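Local structure of nitrogen regulatory protein P-II (Thiomonas intermedia, 5D4L) at residues E21-G26 with D69-I74; G57-H62 with F93-S98. The protein is a PII-like signalling protein of carboxysome-associated carbon metabolism that binds adenine nucleotides and bicarbonate and probably regulates other proteins. One frame throughout, in Å; residues are numbered along the deposited sequence.

Contact 1. Residues E21-G26 with D69-I74; sequences EIILEG and DALIMI
Met-73 sends CG away from its backbone N (chi1 172°) and then bends at chi3 (-69°), curling over its antiparallel neighbours. CE comes to rest 3.7 Å from CD1 of Ile-23. SD crosses the aliphatic part of Glu-21 at a slant, 3.9 Å from its CG. Ile-72 and Leu-24, whose CG1 and CG each sit between backbone N and carbonyl carbon, turn their branches together on the other face, Leu-24 CD1 lying 3.8 Å from Ile-72 CG1. Beside them Ile-22 and Ile-74 form a hydrogen-bonded pair, gripped by Ile-22 N to Ile-74 O (2.8 Å) and Ile-74 N to Ile-22 O (2.7 Å). The Leu-24 and Ile-72 pair is less even: Ile-72 N gives a straight bond to Leu-24 O, but the return bond from Leu-24 N is weak. Past the strand end, Gly-26 N still reaches Ala-70 O at 3.0 Å. Helix 29-39 covers the Leu-24 and Ile-74 face; Met-73 instead meets Ile-75 of the second subunit, and the Glu-21 carboxylate forms salt bridges with Lys-19 of that subunit and with Lys-19 of its own chain. At the other end Glu-25 OE1 and Asp-69 OD1 stand 3.3 Å apart, their carboxylates turned 59° to each other. Because Asn-66 N donates to Asp-69 OD2 and would help hold that charge, this closeness would more probably raise the proton affinity of Glu-25.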
ATOM      1  N   GLU A  21       2.664  -6.019   4.478  1.00 21.54           N
ATOM      2  CA  GLU A  21       3.655  -5.055   4.022  1.00 19.28           C
ATOM      3  C   GLU A  21       4.815  -5.086   5.005  1.00 21.05           C
ATOM      4  O   GLU A  21       4.678  -4.657   6.147  1.00 22.53           O
ATOM      5  CB  GLU A  21       3.059  -3.649   3.910  1.00 18.59           C
ATOM      6  CG  GLU A  21       1.954  -3.541   2.850  1.00 22.16           C
ATOM      7  CD  GLU A  21       1.321  -2.160   2.784  1.00 25.95           C
ATOM      8  OE1 GLU A  21       0.653  -1.862   1.773  1.00 30.51           O
ATOM      9  OE2 GLU A  21       1.491  -1.364   3.737  1.00 29.76           O
ATOM     10  N   ILE A  22       5.940  -5.632   4.554  1.00 17.95           N
ATOM     11  CA  ILE A  22       7.125  -5.837   5.367  1.00 17.82           C
ATOM     12  C   ILE A  22       8.165  -4.784   5.006  1.00 20.26           C
ATOM     13  O   ILE A  22       8.735  -4.807   3.909  1.00 21.91           O
ATOM     14  CB  ILE A  22       7.725  -7.255   5.142  1.00 24.92           C
ATOM     15  CG1 ILE A  22       6.695  -8.339   5.437  1.00 19.73           C
ATOM     16  CG2 ILE A  22       8.985  -7.451   5.959  1.00 20.09           C
ATOM     17  CD1 ILE A  22       7.134  -9.720   4.977  1.00 25.98           C
ATOM     18  N   ILE A  23       8.397  -3.851   5.923  1.00 24.36           N
ATOM     19  CA  ILE A  23       9.324  -2.760   5.684  1.00 21.06           C
ATOM     20  C   ILE A  23      10.580  -2.973   6.518  1.00 19.19           C
ATOM     21  O   ILE A  23      10.500  -3.107   7.721  1.00 21.98           O
ATOM     22  CB  ILE A  23       8.693  -1.399   6.021  1.00 20.05           C
ATOM     23  CG1 ILE A  23       7.392  -1.211   5.238  1.00 17.48           C
ATOM     24  CG2 ILE A  23       9.678  -0.271   5.711  1.00 22.18           C
ATOM     25  CD1 ILE A  23       6.492  -0.201   5.811  1.00 21.68           C
ATOM     26  N   LEU A  24      11.727  -3.015   5.860  1.00 21.29           N
ATOM     27  CA  LEU A  24      13.019  -3.240   6.506  1.00 23.86           C
ATOM     28  C   LEU A  24      14.123  -2.730   5.594  1.00 23.98           C
ATOM     29  O   LEU A  24      13.849  -2.355   4.460  1.00 23.19           O
ATOM     30  CB  LEU A  24      13.235  -4.729   6.839  1.00 20.80           C
ATOM     31  CG  LEU A  24      12.774  -5.836   5.871  1.00 24.58           C
ATOM     32  CD1 LEU A  24      13.494  -5.816   4.574  1.00 21.83           C
ATOM     33  CD2 LEU A  24      12.950  -7.233   6.501  1.00 26.31           C
ATOM     34  N   GLU A  25      15.359  -2.717   6.091  1.00 26.53           N
ATOM     35  CA  GLU A  25      16.509  -2.297   5.298  1.00 25.08           C
ATOM     36  C   GLU A  25      16.746  -3.242   4.112  1.00 28.92           C
ATOM     37  O   GLU A  25      16.540  -4.453   4.208  1.00 30.04           O
ATOM     38  CB  GLU A  25      17.765  -2.229   6.168  1.00 30.41           C
ATOM     39  CG  GLU A  25      17.746  -1.182   7.281  1.00 32.07           C
ATOM     40  CD  GLU A  25      18.884  -1.392   8.293  1.00 39.62           C
ATOM     41  OE1 GLU A  25      19.893  -0.645   8.237  1.00 39.52           O
ATOM     42  OE2 GLU A  25      18.774  -2.313   9.137  1.00 33.78           O
ATOM     43  N   GLY A  26      17.173  -2.681   2.992  1.00 23.79           N
ATOM     44  CA  GLY A  26      17.464  -3.468   1.815  1.00 26.87           C
ATOM     45  C   GLY A  26      18.491  -4.569   2.006  1.00 27.87           C
ATOM     46  O   GLY A  26      18.403  -5.621   1.382  1.00 33.20           O
ATOM     47  N   ASP A  69      18.684   5.108   6.307  1.00 28.91           N
ATOM     48  CA  ASP A  69      18.245   3.764   5.975  1.00 25.93           C
ATOM     49  C   ASP A  69      17.678   3.720   4.557  1.00 26.02           C
ATOM     50  O   ASP A  69      16.788   4.508   4.206  1.00 22.83           O
ATOM     51  CB  ASP A  69      17.187   3.281   6.956  1.00 28.75           C
ATOM     52  CG  ASP A  69      17.754   2.945   8.315  1.00 32.08           C
ATOM     53  OD1 ASP A  69      18.929   2.501   8.401  1.00 33.89           O
ATOM     54  OD2 ASP A  69      16.996   3.102   9.293  1.00 29.84           O
ATOM     55  N   ALA A  70      18.205   2.812   3.742  1.00 24.75           N
ATOM     56  CA  ALA A  70      17.620   2.528   2.436  1.00 24.80           C
ATOM     57  C   ALA A  70      16.626   1.414   2.635  1.00 26.27           C
ATOM     58  O   ALA A  70      17.018   0.259   2.790  1.00 25.09           O
ATOM     59  CB  ALA A  70      18.683   2.129   1.432  1.00 20.22           C
ATOM     60  N   LEU A  71      15.340   1.743   2.656  1.00 22.57           N
ATOM     61  CA  LEU A  71      14.351   0.728   2.981  1.00 21.61           C
ATOM     62  C   LEU A  71      13.675   0.154   1.735  1.00 25.68           C
ATOM     63  O   LEU A  71      13.646   0.776   0.666  1.00 24.02           O
ATOM     64  CB  LEU A  71      13.311   1.301   3.936  1.00 21.95           C
ATOM     65  CG  LEU A  71      13.842   1.977   5.213  1.00 23.18           C
ATOM     66  CD1 LEU A  71      12.745   2.776   5.846  1.00 17.82           C
ATOM     67  CD2 LEU A  71      14.433   0.975   6.234  1.00 21.15           C
ATOM     68  N   ILE A  72      13.157  -1.059   1.881  1.00 22.16           N
ATOM     69  CA  ILE A  72      12.274  -1.645   0.889  1.00 22.17           C
ATOM     70  C   ILE A  72      10.971  -2.048   1.560  1.00 23.70           C
ATOM     71  O   ILE A  72      10.886  -2.140   2.779  1.00 21.97           O
ATOM     72  CB  ILE A  72      12.880  -2.890   0.220  1.00 22.35           C
ATOM     73  CG1 ILE A  72      13.184  -3.952   1.281  1.00 22.75           C
ATOM     74  CG2 ILE A  72      14.119  -2.521  -0.595  1.00 24.31           C
ATOM     75  CD1 ILE A  72      13.651  -5.291   0.697  1.00 21.38           C
ATOM     76  N   MET A  73       9.959  -2.302   0.750  1.00 19.47           N
ATOM     77  CA  MET A  73       8.748  -2.894   1.242  1.00 18.75           C
ATOM     78  C   MET A  73       8.545  -4.199   0.517  1.00 19.37           C
ATOM     79  O   MET A  73       8.490  -4.228  -0.711  1.00 20.93           O
ATOM     80  CB  MET A  73       7.542  -1.970   1.029  1.00 23.83           C
ATOM     81  CG  MET A  73       6.205  -2.626   1.363  1.00 21.41           C
ATOM     82  SD  MET A  73       4.801  -1.531   1.083  1.00 32.15           S
ATOM     83  CE  MET A  73       5.068  -0.349   2.395  1.00 18.64           C
ATOM     84  N   ILE A  74       8.445  -5.283   1.275  1.00 19.05           N
ATOM     85  CA  ILE A  74       8.090  -6.565   0.702  1.00 17.82           C
ATOM     86  C   ILE A  74       6.586  -6.795   0.895  1.00 21.04           C
ATOM     87  O   ILE A  74       6.057  -6.637   1.993  1.00 22.21           O
ATOM     88  CB  ILE A  74       8.919  -7.686   1.335  1.00 20.41           C
ATOM     89  CG1 ILE A  74      10.405  -7.332   1.214  1.00 16.71           C
ATOM     90  CG2 ILE A  74       8.593  -9.033   0.702  1.00 19.56           C
ATOM     91  CD1 ILE A  74      11.337  -8.396   1.718  1.00 20.54           C
TER

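Contact 2. Residues G57-H62 with F93-S98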
ATOM      1  N   GLY A  57       4.785   2.001  14.539  1.00 45.75           N
ATOM      2  CA  GLY A  57       3.658   1.268  15.092  1.00 46.62           C
ATOM      3  C   GLY A  57       3.988   0.139  16.053  1.00 50.03           C
ATOM      4  O   GLY A  57       3.088  -0.537  16.563  1.00 51.68           O
ATOM      5  N   MET A  58       5.271  -0.069  16.315  1.00 47.80           N
ATOM      6  CA  MET A  58       5.704  -1.192  17.147  1.00 51.06           C
ATOM      7  C   MET A  58       5.728  -0.853  18.638  1.00 50.76           C
ATOM      8  O   MET A  58       5.447   0.278  19.033  1.00 54.42           O
ATOM      9  CB  MET A  58       7.086  -1.669  16.694  1.00 49.95           C
ATOM     10  CG  MET A  58       7.076  -2.364  15.332  1.00 48.65           C
ATOM     11  SD  MET A  58       6.654  -4.122  15.418  1.00 48.43           S
ATOM     12  CE  MET A  58       8.268  -4.855  15.091  1.00 38.68           C
ATOM     13  N   TYR A  59       6.054  -1.848  19.458  1.00 48.62           N
ATOM     14  CA  TYR A  59       6.216  -1.661  20.899  1.00 46.80           C
ATOM     15  C   TYR A  59       7.312  -0.644  21.239  1.00 47.87           C
ATOM     16  O   TYR A  59       8.292  -0.527  20.500  1.00 45.11           O
ATOM     17  CB  TYR A  59       6.527  -3.003  21.557  1.00 43.86           C
ATOM     18  CG  TYR A  59       7.662  -3.765  20.908  1.00 46.34           C
ATOM     19  CD1 TYR A  59       8.976  -3.603  21.343  1.00 47.23           C
ATOM     20  CD2 TYR A  59       7.418  -4.665  19.870  1.00 43.51           C
ATOM     21  CE1 TYR A  59      10.017  -4.313  20.752  1.00 44.01           C
ATOM     22  CE2 TYR A  59       8.446  -5.371  19.269  1.00 39.46           C
ATOM     23  CZ  TYR A  59       9.743  -5.194  19.713  1.00 45.55           C
ATOM     24  OH  TYR A  59      10.764  -5.903  19.125  1.00 37.46           O
ATOM     25  N   GLU A  60       7.156   0.082  22.353  1.00 48.87           N
ATOM     26  CA  GLU A  60       8.155   1.084  22.742  1.00 45.64           C
ATOM     27  C   GLU A  60       9.507   0.421  22.923  1.00 42.18           C
ATOM     28  O   GLU A  60       9.603  -0.641  23.529  1.00 41.40           O
ATOM     29  CB  GLU A  60       7.782   1.820  24.029  1.00 41.58           C
ATOM     30  CG  GLU A  60       8.693   3.027  24.256  1.00 46.82           C
ATOM     31  CD  GLU A  60       8.620   3.643  25.651  1.00 50.77           C
ATOM     32  OE1 GLU A  60       7.801   3.210  26.487  1.00 53.58           O
ATOM     33  OE2 GLU A  60       9.399   4.581  25.914  1.00 54.14           O
ATOM     34  N   GLY A  61      10.544   1.040  22.375  1.00 38.07           N
ATOM     35  CA  GLY A  61      11.867   0.455  22.408  1.00 34.44           C
ATOM     36  C   GLY A  61      12.252  -0.309  21.153  1.00 39.31           C
ATOM     37  O   GLY A  61      13.423  -0.652  20.991  1.00 34.60           O
ATOM     38  N   HIS A  62      11.291  -0.592  20.271  1.00 36.35           N
ATOM     39  CA  HIS A  62      11.637  -1.246  19.012  1.00 39.71           C
ATOM     40  C   HIS A  62      12.501  -0.312  18.187  1.00 37.10           C
ATOM     41  O   HIS A  62      12.246   0.889  18.144  1.00 37.28           O
ATOM     42  CB  HIS A  62      10.410  -1.655  18.199  1.00 42.26           C
ATOM     43  CG  HIS A  62      10.765  -2.273  16.881  1.00 41.16           C
ATOM     44  ND1 HIS A  62      11.565  -3.396  16.781  1.00 36.21           N
ATOM     45  CD2 HIS A  62      10.463  -1.909  15.611  1.00 37.19           C
ATOM     46  CE1 HIS A  62      11.735  -3.698  15.504  1.00 33.31           C
ATOM     47  NE2 HIS A  62      11.077  -2.813  14.774  1.00 38.83           N
ATOM     48  N   PHE A  93      14.337 -11.430  14.325  1.00 30.38           N
ATOM     49  CA  PHE A  93      14.978 -10.457  13.452  1.00 29.82           C
ATOM     50  C   PHE A  93      14.704  -9.024  13.914  1.00 29.62           C
ATOM     51  O   PHE A  93      15.608  -8.174  13.895  1.00 30.71           O
ATOM     52  CB  PHE A  93      14.520 -10.632  11.995  1.00 29.83           C
ATOM     53  CG  PHE A  93      15.025  -9.559  11.087  1.00 25.90           C
ATOM     54  CD1 PHE A  93      16.312  -9.619  10.582  1.00 26.93           C
ATOM     55  CD2 PHE A  93      14.231  -8.459  10.774  1.00 27.89           C
ATOM     56  CE1 PHE A  93      16.797  -8.612   9.767  1.00 27.43           C
ATOM     57  CE2 PHE A  93      14.710  -7.444   9.960  1.00 28.42           C
ATOM     58  CZ  PHE A  93      15.989  -7.521   9.456  1.00 28.23           C
ATOM     59  N   PHE A  94      13.464  -8.751  14.312  1.00 24.96           N
ATOM     60  CA  PHE A  94      13.081  -7.388  14.687  1.00 30.24           C
ATOM     61  C   PHE A  94      13.641  -6.991  16.043  1.00 30.86           C
ATOM     62  O   PHE A  94      13.736  -5.806  16.359  1.00 33.61           O
ATOM     63  CB  PHE A  94      11.560  -7.231  14.669  1.00 26.41           C
ATOM     64  CG  PHE A  94      10.995  -7.172  13.280  1.00 31.56           C
ATOM     65  CD1 PHE A  94      11.672  -6.482  12.280  1.00 27.88           C
ATOM     66  CD2 PHE A  94       9.822  -7.837  12.952  1.00 31.24           C
ATOM     67  CE1 PHE A  94      11.189  -6.446  10.992  1.00 30.92           C
ATOM     68  CE2 PHE A  94       9.328  -7.792  11.656  1.00 28.86           C
ATOM     69  CZ  PHE A  94      10.012  -7.097  10.679  1.00 28.52           C
ATOM     70  N   GLU A  95      14.042  -7.980  16.834  1.00 30.57           N
ATOM     71  CA  GLU A  95      14.670  -7.696  18.121  1.00 33.28           C
ATOM     72  C   GLU A  95      16.027  -7.015  17.965  1.00 32.31           C
ATOM     73  O   GLU A  95      16.481  -6.326  18.869  1.00 31.74           O
ATOM     74  CB  GLU A  95      14.810  -8.986  18.931  1.00 31.23           C
ATOM     75  CG  GLU A  95      13.521  -9.336  19.652  1.00 32.79           C
ATOM     76  CD  GLU A  95      13.469 -10.765  20.158  1.00 46.14           C
ATOM     77  OE1 GLU A  95      12.346 -11.209  20.482  1.00 48.57           O
ATOM     78  OE2 GLU A  95      14.528 -11.439  20.236  1.00 44.15           O
ATOM     79  N   ALA A  96      16.661  -7.184  16.807  1.00 31.71           N
ATOM     80  CA  ALA A  96      17.976  -6.591  16.578  1.00 29.37           C
ATOM     81  C   ALA A  96      18.019  -5.688  15.336  1.00 30.94           C
ATOM     82  O   ALA A  96      19.063  -5.116  15.006  1.00 28.47           O
ATOM     83  CB  ALA A  96      19.027  -7.690  16.466  1.00 34.17           C
ATOM     84  N   HIS A  97      16.895  -5.538  14.643  1.00 29.50           N
ATOM     85  CA  HIS A  97      16.889  -4.672  13.464  1.00 30.12           C
ATOM     86  C   HIS A  97      15.613  -3.865  13.370  1.00 28.21           C
ATOM     87  O   HIS A  97      14.552  -4.318  13.782  1.00 31.03           O
ATOM     88  CB  HIS A  97      17.058  -5.496  12.179  1.00 32.41           C
ATOM     89  CG  HIS A  97      18.278  -6.363  12.160  1.00 29.17           C
ATOM     90  ND1 HIS A  97      18.257  -7.681  12.565  1.00 31.78           N
ATOM     91  CD2 HIS A  97      19.550  -6.106  11.777  1.00 30.35           C
ATOM     92  CE1 HIS A  97      19.468  -8.197  12.440  1.00 29.28           C
ATOM     93  NE2 HIS A  97      20.274  -7.259  11.974  1.00 35.95           N
ATOM     94  N   SER A  98      15.709  -2.679  12.798  1.00 27.21           N
ATOM     95  CA  SER A  98      14.525  -1.862  12.568  1.00 30.42           C
ATOM     96  C   SER A  98      13.568  -2.529  11.579  1.00 30.52           C
ATOM     97  O   SER A  98      13.968  -3.395  10.796  1.00 27.31           O
ATOM     98  CB  SER A  98      14.923  -0.497  12.040  1.00 30.57           C
ATOM     99  OG  SER A  98      15.451  -0.641  10.733  1.00 38.85           O
TER
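His-62, Phe-94 and Met-58 bury the most surface where the loop 57-62 meets the end of helix 83-94. The imidazole comes in edge first: through a first torsion of 178°, which swings the ring away from its own backbone N, its CE1 reaches 3.0 Å from Phe-94 O, near the ring plane, and 3.6 Å from Phe-94 CB. The approach involves no hydrogen bond between the segments; the polar grip is that of NE2 on Gly-99 O. The planes of the His-62 and Phe-94 rings are 87° apart, with centroids 5.9 Å from each other. Met-58, bent twice along its chain, lays its CE over one face of the His-62 ring, toward the rim, and 4.0 Å from Phe-94 CD2, touching both rings. An alanine in place of His-62 would probably leave Gly-99 O without this donor and open a gap beside Phe-94 and Met-58. A type II turn from Tyr-59 to His-62 is closed by His-62 N on Tyr-59 O. Met-58 and Tyr-59 also pack on Gly-109 and Pro-111 of the second subunit. The loop linking strands 43-54 and 71-78 is the T-loop of PII proteins, and its packing here lies beside Ser-98 and Gly-99 of the nucleotide site.

Contact 1 and contact 2 have centres 14 Å apart and touch each other, Leu-24 CD2 lying 3.9 Å from Phe-93 CE2. Their segments alternate along the chain: 21-26, 57-62, 69-74, 93-98. Contact 1 joins the two central strands, 12-25 and 71-78, of the antiparallel sheet, whereas contact 2 lies beyond it, between the loop after strand 43-54 and the end of helix 83-94. Glu-25 and Asp-69 both approach Ser-98, so the sheet end and the loop-helix contact converge on a residue of the ADP and AMP site. Both contacts also touch the second subunit, so this junction of sheet, loop and nucleotide site lies next to a subunit boundary of the trimer.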